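PDB 6JMG: DnaJ homolog subfamily C member 27-A from Xenopus laevis, which binds GTP as a Rab-family small GTPase carrying a DnaJ domain and is possibly involved in regulating the MEK/ERK pathway. Local coordinates for residues L15-K29 with R63-H75. Residues are numbered along the deposited sequence; the frame is centred on the assembly and turned at random.
With GTP (guanosine-5'-triphosphate), chain C.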
ATOM      1  N   LEU A  15      -5.897 -21.228  -1.879  1.00 82.59           N
ATOM      2  CA  LEU A  15      -5.043 -20.057  -1.921  1.00 76.72           C
ATOM      3  C   LEU A  15      -4.294 -19.876  -0.605  1.00 71.62           C
ATOM      4  O   LEU A  15      -4.869 -20.024   0.478  1.00 75.18           O
ATOM      5  CB  LEU A  15      -5.895 -18.827  -2.219  1.00 85.50           C
ATOM      6  CG  LEU A  15      -5.262 -17.704  -3.020  1.00 87.69           C
ATOM      7  CD1 LEU A  15      -4.282 -18.265  -4.040  1.00 98.74           C
ATOM      8  CD2 LEU A  15      -6.362 -16.928  -3.688  1.00 81.46           C
ATOM      9  N   ARG A  16      -3.007 -19.548  -0.701  1.00 57.78           N
ATOM     10  CA  ARG A  16      -2.167 -19.351   0.471  1.00 59.56           C
ATOM     11  C   ARG A  16      -1.671 -17.915   0.479  1.00 61.76           C
ATOM     12  O   ARG A  16      -0.930 -17.506  -0.420  1.00 71.34           O
ATOM     13  CB  ARG A  16      -1.007 -20.347   0.483  1.00 72.38           C
ATOM     14  CG  ARG A  16      -1.462 -21.752   0.056  1.00 89.09           C
ATOM     15  CD  ARG A  16      -0.325 -22.747  -0.166  1.00 95.45           C
ATOM     16  NE  ARG A  16      -0.204 -23.684   0.945  1.00107.77           N
ATOM     17  CZ  ARG A  16      -0.961 -24.768   1.092  1.00114.25           C
ATOM     18  NH1 ARG A  16      -1.904 -25.051   0.200  1.00108.68           N
ATOM     19  NH2 ARG A  16      -0.782 -25.566   2.139  1.00118.83           N
ATOM     20  N   ILE A  17      -2.059 -17.155   1.508  1.00 64.11           N
ATOM     21  CA  ILE A  17      -1.749 -15.732   1.597  1.00 57.32           C
ATOM     22  C   ILE A  17      -1.126 -15.458   2.954  1.00 57.19           C
ATOM     23  O   ILE A  17      -1.193 -16.271   3.877  1.00 63.81           O
ATOM     24  CB  ILE A  17      -2.986 -14.828   1.389  1.00 59.83           C
ATOM     25  CG1 ILE A  17      -3.923 -14.896   2.602  1.00 58.60           C
ATOM     26  CG2 ILE A  17      -3.765 -15.231   0.150  1.00 62.85           C
ATOM     27  CD1 ILE A  17      -5.117 -13.948   2.502  1.00 63.61           C
ATOM     28  N   LYS A  18      -0.517 -14.281   3.049  1.00 49.18           N
ATOM     29  CA  LYS A  18       0.201 -13.789   4.213  1.00 57.82           C
ATOM     30  C   LYS A  18      -0.382 -12.434   4.625  1.00 68.42           C
ATOM     31  O   LYS A  18      -0.524 -11.535   3.791  1.00 54.75           O
ATOM     32  CB  LYS A  18       1.692 -13.661   3.890  1.00 44.76           C
ATOM     33  CG  LYS A  18       2.487 -12.894   4.935  1.00 55.00           C
ATOM     34  CD  LYS A  18       3.942 -12.674   4.501  1.00 54.29           C
ATOM     35  CE  LYS A  18       4.814 -12.321   5.685  1.00 50.35           C
ATOM     36  NZ  LYS A  18       5.576 -11.098   5.390  1.00 61.08           N
ATOM     37  N   VAL A  19      -0.739 -12.300   5.901  1.00 59.19           N
ATOM     38  CA  VAL A  19      -1.367 -11.104   6.459  1.00 54.62           C
ATOM     39  C   VAL A  19      -0.529 -10.641   7.643  1.00 55.48           C
ATOM     40  O   VAL A  19      -0.102 -11.462   8.470  1.00 57.72           O
ATOM     41  CB  VAL A  19      -2.822 -11.380   6.898  1.00 58.36           C
ATOM     42  CG1 VAL A  19      -3.369 -10.209   7.653  1.00 52.74           C
ATOM     43  CG2 VAL A  19      -3.715 -11.740   5.693  1.00 46.46           C
ATOM     44  N   ILE A  20      -0.241  -9.353   7.718  1.00 47.44           N
ATOM     45  CA  ILE A  20       0.437  -8.814   8.883  1.00 50.33           C
ATOM     46  C   ILE A  20      -0.401  -7.700   9.492  1.00 56.05           C
ATOM     47  O   ILE A  20      -1.288  -7.128   8.850  1.00 62.74           O
ATOM     48  CB  ILE A  20       1.841  -8.304   8.542  1.00 51.90           C
ATOM     49  CG1 ILE A  20       1.749  -7.090   7.643  1.00 44.13           C
ATOM     50  CG2 ILE A  20       2.667  -9.406   7.873  1.00 48.37           C
ATOM     51  CD1 ILE A  20       3.098  -6.421   7.487  1.00 57.91           C
ATOM     52  N   SER A  21      -0.089  -7.380  10.744  1.00 54.16           N
ATOM     53  CA  SER A  21      -0.716  -6.278  11.467  1.00 53.49           C
ATOM     54  C   SER A  21       0.322  -5.220  11.814  1.00 55.95           C
ATOM     55  O   SER A  21       1.431  -5.544  12.246  1.00 56.19           O
ATOM     56  CB  SER A  21      -1.355  -6.785  12.757  1.00 47.58           C
ATOM     57  OG  SER A  21      -0.328  -7.254  13.630  1.00 53.41           O
ATOM     58  N   MET A  22      -0.050  -3.956  11.681  1.00 56.17           N
ATOM     59  CA  MET A  22       0.859  -2.873  12.021  1.00 59.99           C
ATOM     60  C   MET A  22       0.080  -1.809  12.789  1.00 63.43           C
ATOM     61  O   MET A  22      -1.123  -1.616  12.574  1.00 58.25           O
ATOM     62  CB  MET A  22       1.530  -2.246  10.774  1.00 56.40           C
ATOM     63  CG  MET A  22       2.322  -3.198   9.885  1.00 62.78           C
ATOM     64  SD  MET A  22       3.067  -2.494   8.381  1.00 61.32           S
ATOM     65  CE  MET A  22       2.939  -0.764   8.721  1.00 50.40           C
ATOM     66  N   GLY A  23       0.780  -1.125  13.679  1.00 52.18           N
ATOM     67  CA  GLY A  23       0.225  -0.034  14.455  1.00 46.71           C
ATOM     68  C   GLY A  23       0.800  -0.032  15.863  1.00 54.61           C
ATOM     69  O   GLY A  23       1.376  -1.016  16.340  1.00 53.47           O
ATOM     70  N   ASN A  24       0.622   1.095  16.548  1.00 56.68           N
ATOM     71  CA  ASN A  24       1.261   1.318  17.838  1.00 56.96           C
ATOM     72  C   ASN A  24       0.813   0.285  18.875  1.00 60.18           C
ATOM     73  O   ASN A  24      -0.156  -0.460  18.692  1.00 67.55           O
ATOM     74  CB  ASN A  24       0.969   2.738  18.320  1.00 51.55           C
ATOM     75  CG  ASN A  24       1.802   3.795  17.580  1.00 51.49           C
ATOM     76  OD1 ASN A  24       2.511   3.491  16.624  1.00 58.27           O
ATOM     77  ND2 ASN A  24       1.719   5.039  18.035  1.00 46.69           N
ATOM     78  N   ALA A  25       1.559   0.229  19.973  1.00 58.56           N
ATOM     79  CA  ALA A  25       1.203  -0.676  21.058  1.00 61.29           C
ATOM     80  C   ALA A  25      -0.139  -0.292  21.679  1.00 60.38           C
ATOM     81  O   ALA A  25      -0.521   0.885  21.704  1.00 61.05           O
ATOM     82  CB  ALA A  25       2.287  -0.677  22.131  1.00 47.16           C
ATOM     83  N   GLU A  26      -0.860  -1.308  22.180  1.00 60.16           N
ATOM     84  CA  GLU A  26      -2.125  -1.178  22.912  1.00 60.50           C
ATOM     85  C   GLU A  26      -3.274  -0.753  22.020  1.00 61.38           C
ATOM     86  O   GLU A  26      -4.369  -0.466  22.505  1.00 71.27           O
ATOM     87  CB  GLU A  26      -2.020  -0.191  24.078  1.00 58.19           C
ATOM     88  CG  GLU A  26      -1.249  -0.721  25.257  1.00 79.90           C
ATOM     89  CD  GLU A  26      -1.752  -0.148  26.561  1.00 94.79           C
ATOM     90  OE1 GLU A  26      -2.990  -0.196  26.799  1.00 86.97           O
ATOM     91  OE2 GLU A  26      -0.907   0.357  27.335  1.00102.25           O
ATOM     92  N   VAL A  27      -3.046  -0.704  20.717  1.00 63.79           N
ATOM     93  CA  VAL A  27      -4.041  -0.219  19.784  1.00 56.39           C
ATOM     94  C   VAL A  27      -5.130  -1.250  19.489  1.00 56.51           C
ATOM     95  O   VAL A  27      -6.249  -0.865  19.139  1.00 52.80           O
ATOM     96  CB  VAL A  27      -3.232   0.250  18.558  1.00 56.93           C
ATOM     97  CG1 VAL A  27      -4.007   0.183  17.319  1.00 63.10           C
ATOM     98  CG2 VAL A  27      -2.738   1.663  18.783  1.00 58.03           C
ATOM     99  N   GLY A  28      -4.864  -2.539  19.682  1.00 63.48           N
ATOM    100  CA  GLY A  28      -5.847  -3.576  19.462  1.00 48.40           C
ATOM    101  C   GLY A  28      -5.575  -4.546  18.311  1.00 71.61           C
ATOM    102  O   GLY A  28      -6.522  -5.184  17.834  1.00 66.40           O
ATOM    103  N   LYS A  29      -4.322  -4.675  17.856  1.00 67.05           N
ATOM    104  CA  LYS A  29      -4.047  -5.521  16.703  1.00 57.34           C
ATOM    105  C   LYS A  29      -4.336  -6.978  17.018  1.00 57.21           C
ATOM    106  O   LYS A  29      -5.076  -7.652  16.295  1.00 57.34           O
ATOM    107  CB  LYS A  29      -2.583  -5.372  16.277  1.00 46.68           C
ATOM    108  CG  LYS A  29      -2.208  -3.952  15.864  1.00 54.00           C
ATOM    109  CD  LYS A  29      -0.763  -3.860  15.381  1.00 48.68           C
ATOM    110  CE  LYS A  29       0.239  -4.002  16.534  1.00 53.97           C
ATOM    111  NZ  LYS A  29      -0.004  -3.068  17.651  1.00 47.79           N
ATOM    112  N   ARG A  63     -13.561 -19.321  -2.939  1.00115.38           N
ATOM    113  CA  ARG A  63     -12.173 -19.727  -2.865  1.00102.61           C
ATOM    114  C   ARG A  63     -11.864 -20.061  -1.416  1.00 91.01           C
ATOM    115  O   ARG A  63     -12.302 -19.357  -0.501  1.00 80.66           O
ATOM    116  CB  ARG A  63     -11.241 -18.612  -3.345  1.00103.84           C
ATOM    117  CG  ARG A  63     -11.396 -18.205  -4.802  1.00109.33           C
ATOM    118  CD  ARG A  63     -10.086 -18.404  -5.544  1.00106.67           C
ATOM    119  NE  ARG A  63      -9.525 -19.722  -5.257  1.00106.96           N
ATOM    120  CZ  ARG A  63      -8.264 -20.061  -5.489  1.00102.86           C
ATOM    121  NH1 ARG A  63      -7.434 -19.165  -6.001  1.00100.23           N
ATOM    122  NH2 ARG A  63      -7.837 -21.290  -5.204  1.00101.79           N
ATOM    123  N   GLU A  64     -11.128 -21.150  -1.209  1.00 84.88           N
ATOM    124  CA  GLU A  64     -10.656 -21.506   0.118  1.00 86.13           C
ATOM    125  C   GLU A  64      -9.280 -20.878   0.332  1.00 86.56           C
ATOM    126  O   GLU A  64      -8.369 -21.064  -0.489  1.00 84.98           O
ATOM    127  CB  GLU A  64     -10.598 -23.018   0.294  1.00 85.00           C
ATOM    128  CG  GLU A  64     -11.059 -23.469   1.669  1.00105.68           C
ATOM    129  CD  GLU A  64     -12.577 -23.528   1.788  1.00126.42           C
ATOM    130  OE1 GLU A  64     -13.220 -24.212   0.961  1.00131.14           O
ATOM    131  OE2 GLU A  64     -13.133 -22.873   2.698  1.00132.21           O
ATOM    132  N   ILE A  65      -9.139 -20.118   1.421  1.00 72.38           N
ATOM    133  CA  ILE A  65      -7.945 -19.317   1.674  1.00 73.64           C
ATOM    134  C   ILE A  65      -7.280 -19.815   2.953  1.00 75.79           C
ATOM    135  O   ILE A  65      -7.912 -19.858   4.015  1.00 78.98           O
ATOM    136  CB  ILE A  65      -8.267 -17.815   1.818  1.00 71.42           C
ATOM    137  CG1 ILE A  65      -9.278 -17.332   0.773  1.00 82.84           C
ATOM    138  CG2 ILE A  65      -6.995 -16.999   1.762  1.00 60.62           C
ATOM    139  CD1 ILE A  65      -8.943 -17.704  -0.655  1.00 94.86           C
ATOM    140  N   LYS A  66      -5.998 -20.149   2.857  1.00 69.60           N
ATOM    141  CA  LYS A  66      -5.184 -20.436   4.027  1.00 68.75           C
ATOM    142  C   LYS A  66      -4.376 -19.179   4.328  1.00 67.66           C
ATOM    143  O   LYS A  66      -3.587 -18.725   3.490  1.00 68.93           O
ATOM    144  CB  LYS A  66      -4.282 -21.650   3.788  1.00 78.04           C
ATOM    145  CG  LYS A  66      -3.345 -21.996   4.954  1.00 96.64           C
ATOM    146  CD  LYS A  66      -2.247 -23.005   4.546  1.00110.14           C
ATOM    147  CE  LYS A  66      -1.134 -23.156   5.614  1.00107.15           C
ATOM    148  NZ  LYS A  66       0.107 -22.336   5.351  1.00 96.69           N
ATOM    149  N   VAL A  67      -4.577 -18.610   5.517  1.00 70.65           N
ATOM    150  CA  VAL A  67      -4.075 -17.281   5.853  1.00 54.84           C
ATOM    151  C   VAL A  67      -2.967 -17.421   6.882  1.00 56.84           C
ATOM    152  O   VAL A  67      -3.202 -17.882   8.003  1.00 68.46           O
ATOM    153  CB  VAL A  67      -5.190 -16.375   6.391  1.00 53.87           C
ATOM    154  CG1 VAL A  67      -4.660 -14.994   6.587  1.00 47.78           C
ATOM    155  CG2 VAL A  67      -6.386 -16.384   5.461  1.00 48.97           C
ATOM    156  N   ASN A  68      -1.765 -17.023   6.504  1.00 58.72           N
ATOM    157  CA  ASN A  68      -0.650 -16.923   7.430  1.00 55.99           C
ATOM    158  C   ASN A  68      -0.650 -15.535   8.050  1.00 59.75           C
ATOM    159  O   ASN A  68      -0.431 -14.540   7.352  1.00 68.08           O
ATOM    160  CB  ASN A  68       0.674 -17.180   6.717  1.00 56.78           C
ATOM    161  CG  ASN A  68       0.776 -18.585   6.167  1.00 64.45           C
ATOM    162  OD1 ASN A  68       1.080 -19.533   6.895  1.00 75.58           O
ATOM    163  ND2 ASN A  68       0.513 -18.729   4.879  1.00 60.65           N
ATOM    164  N   ILE A  69      -0.866 -15.467   9.355  1.00 50.62           N
ATOM    165  CA  ILE A  69      -0.955 -14.202  10.062  1.00 50.87           C
ATOM    166  C   ILE A  69       0.320 -14.007  10.869  1.00 55.23           C
ATOM    167  O   ILE A  69       0.727 -14.900  11.621  1.00 60.57           O
ATOM    168  CB  ILE A  69      -2.208 -14.150  10.956  1.00 54.14           C
ATOM    169  CG1 ILE A  69      -3.474 -14.300  10.100  1.00 55.80           C
ATOM    170  CG2 ILE A  69      -2.288 -12.824  11.688  1.00 47.29           C
ATOM    171  CD1 ILE A  69      -4.815 -14.198  10.887  1.00 50.24           C
ATOM    172  N   PHE A  70       0.966 -12.859  10.674  1.00 59.27           N
ATOM    173  CA  PHE A  70       2.116 -12.410  11.456  1.00 58.84           C
ATOM    174  C   PHE A  70       1.632 -11.175  12.195  1.00 62.32           C
ATOM    175  O   PHE A  70       1.735 -10.050  11.698  1.00 65.01           O
ATOM    176  CB  PHE A  70       3.336 -12.102  10.566  1.00 46.58           C
ATOM    177  CG  PHE A  70       3.848 -13.299   9.825  1.00 55.23           C
ATOM    178  CD1 PHE A  70       3.108 -13.858   8.784  1.00 54.88           C
ATOM    179  CD2 PHE A  70       5.059 -13.879  10.169  1.00 61.73           C
ATOM    180  CE1 PHE A  70       3.573 -14.977   8.098  1.00 52.03           C
ATOM    181  CE2 PHE A  70       5.531 -14.978   9.491  1.00 59.71           C
ATOM    182  CZ  PHE A  70       4.784 -15.533   8.455  1.00 56.15           C
ATOM    183  N   ASP A  71       1.115 -11.396  13.394  1.00 61.75           N
ATOM    184  CA  ASP A  71       0.621 -10.322  14.240  1.00 59.54           C
ATOM    185  C   ASP A  71       1.835  -9.659  14.866  1.00 55.46           C
ATOM    186  O   ASP A  71       2.551 -10.302  15.640  1.00 45.77           O
ATOM    187  CB  ASP A  71      -0.335 -10.905  15.277  1.00 64.06           C
ATOM    188  CG  ASP A  71      -0.770  -9.897  16.323  1.00 63.84           C
ATOM    189  OD1 ASP A  71      -0.683  -8.681  16.082  1.00 61.58           O
ATOM    190  OD2 ASP A  71      -1.199 -10.334  17.404  1.00 61.62           O
ATOM    191  N   MET A  72       2.102  -8.395  14.501  1.00 53.58           N
ATOM    192  CA  MET A  72       3.349  -7.753  14.911  1.00 51.02           C
ATOM    193  C   MET A  72       3.162  -6.977  16.204  1.00 60.36           C
ATOM    194  O   MET A  72       2.083  -6.456  16.495  1.00 74.11           O
ATOM    195  CB  MET A  72       3.894  -6.788  13.838  1.00 53.17           C
ATOM    196  CG  MET A  72       4.035  -7.340  12.393  1.00 67.10           C
ATOM    197  SD  MET A  72       5.038  -6.315  11.250  1.00 54.96           S
ATOM    198  CE  MET A  72       4.338  -4.746  11.417  1.00 48.39           C
ATOM    199  N   ALA A  73       4.254  -6.858  16.951  1.00 55.34           N
ATOM    200  CA  ALA A  73       4.278  -6.071  18.172  1.00 47.23           C
ATOM    201  C   ALA A  73       4.493  -4.610  17.815  1.00 54.84           C
ATOM    202  O   ALA A  73       5.315  -4.284  16.955  1.00 58.58           O
ATOM    203  CB  ALA A  73       5.390  -6.575  19.084  1.00 48.46           C
ATOM    204  N   GLY A  74       3.744  -3.724  18.460  1.00 54.89           N
ATOM    205  CA  GLY A  74       3.756  -2.327  18.051  1.00 52.66           C
ATOM    206  C   GLY A  74       4.798  -1.461  18.736  1.00 52.86           C
ATOM    207  O   GLY A  74       5.118  -0.368  18.271  1.00 67.28           O
ATOM    208  N   HIS A  75       5.294  -1.916  19.866  1.00 56.79           N
ATOM    209  CA  HIS A  75       6.311  -1.172  20.582  1.00 62.46           C
ATOM    210  C   HIS A  75       7.563  -1.007  19.715  1.00 70.67           C
ATOM    211  O   HIS A  75       7.971  -1.947  19.025  1.00 73.44           O
ATOM    212  CB  HIS A  75       6.644  -1.900  21.888  1.00 62.90           C
ATOM    213  CG  HIS A  75       7.460  -1.085  22.832  1.00 74.32           C
ATOM    214  ND1 HIS A  75       8.785  -0.795  22.602  1.00 77.11           N
ATOM    215  CD2 HIS A  75       7.136  -0.475  23.994  1.00 74.40           C
ATOM    216  CE1 HIS A  75       9.251  -0.054  23.588  1.00 73.68           C
ATOM    217  NE2 HIS A  75       8.270   0.153  24.447  1.00 76.81           N
TER
HETATM  218  PG  GTP C 301       0.729  -4.811  21.105  1.00 61.34           P
HETATM  219  O1G GTP C 301       0.719  -6.273  20.713  1.00 47.09           O
HETATM  220  O2G GTP C 301       1.290  -3.939  20.010  1.00 46.63           O
HETATM  221  O3G GTP C 301       1.563  -4.636  22.360  1.00 57.06           O
HETATM  222  O3B GTP C 301      -0.760  -4.221  21.343  1.00 64.58           O
HETATM  223  PB  GTP C 301      -2.035  -4.642  20.455  1.00 63.80           P
HETATM  224  O1B GTP C 301      -2.202  -3.727  19.271  1.00 52.01           O
HETATM  225  O2B GTP C 301      -2.022  -6.072  19.970  1.00 47.53           O
HETATM  226  O3A GTP C 301      -3.263  -4.342  21.452  1.00 69.93           O
HETATM  227  PA  GTP C 301      -4.177  -5.505  22.073  1.00 59.82           P
HETATM  228  O1A GTP C 301      -4.948  -6.262  21.019  1.00 54.27           O
HETATM  229  O2A GTP C 301      -3.369  -6.459  22.902  1.00 59.19           O
HETATM  230  O5' GTP C 301      -5.112  -4.607  23.002  1.00 62.49           O
HETATM  231  C5' GTP C 301      -4.529  -3.724  23.929  1.00 63.66           C
HETATM  232  C4' GTP C 301      -5.548  -3.488  25.038  1.00 54.57           C
HETATM  233  O4' GTP C 301      -6.635  -2.799  24.482  1.00 57.22           O
HETATM  234  C3' GTP C 301      -6.129  -4.746  25.632  1.00 50.49           C
HETATM  235  O3' GTP C 301      -6.333  -4.423  26.973  1.00 52.00           O
HETATM  236  C2' GTP C 301      -7.490  -4.924  25.003  1.00 59.42           C
HETATM  237  O2' GTP C 301      -8.478  -5.436  25.869  1.00 59.82           O
HETATM  238  C1' GTP C 301      -7.854  -3.504  24.697  1.00 51.18           C
HETATM  239  N9  GTP C 301      -8.681  -3.407  23.495  1.00 58.35           N
HETATM  240  C8  GTP C 301      -8.394  -3.905  22.248  1.00 56.33           C
HETATM  241  N7  GTP C 301      -9.405  -3.552  21.409  1.00 57.76           N
HETATM  242  C5  GTP C 301     -10.321  -2.843  22.108  1.00 63.62           C
HETATM  243  C6  GTP C 301     -11.520  -2.252  21.744  1.00 63.49           C
HETATM  244  O6  GTP C 301     -11.943  -2.335  20.594  1.00 56.12           O
HETATM  245  N1  GTP C 301     -12.243  -1.549  22.685  1.00 67.33           N
HETATM  246  C2  GTP C 301     -11.791  -1.441  23.978  1.00 60.88           C
HETATM  247  N2  GTP C 301     -12.521  -0.772  24.859  1.00 74.61           N
HETATM  248  N3  GTP C 301     -10.593  -2.034  24.342  1.00 59.27           N
HETATM  249  C4  GTP C 301      -9.875  -2.728  23.421  1.00 64.24           C
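K29 reaches from the P-loop (Walker A motif) to the end of strand 63-72. K29 CB lies 3.8 Å from D71 OD1 and also packs on GTP O1B; D71 OD2 bonds to S30 OG. CG stays beside that β-phosphate oxygen, and CD begins to approach M72 O. K29 CE then passes 3.1 Å from M72 O. Bends at chi3 (-72°) and chi4 (-53°) curl the chain round O1B and bring NZ between the β- and γ-phosphates. There K29 NZ bonds to GTP O1B and to GTP O2G, each at 2.8 Å. It also bonds to G23 O, standing above that carbonyl plane, and more weakly to N24 O. An alanine here would probably leave the β- and γ-phosphate charges without their lysine partner and G23 O without this donor. G74 N binds O2G from the other segment. S21 OG accepts the amide of M72, with S21 OG to M72 N at 2.8 Å. Further back the strands run parallel. I17 O takes both N68 N and, 44° out of its carbonyl plane, N68 ND2; N68 OD1 bonds to Y53 OH. K18 CE sits over the F70 ring, 4.1 Å from its centroid, while K18 NZ bonds to K87 and T89. On the opposite face of the sheet from K18 and F70, V19 CG2 meets V67 CG1 at 3.5 Å. In this Ras-type sheet strand 51-60 flanks 63-72, strand 91-97 flanks 15-22, and helix 107-117 packs on I20, M22 and M72.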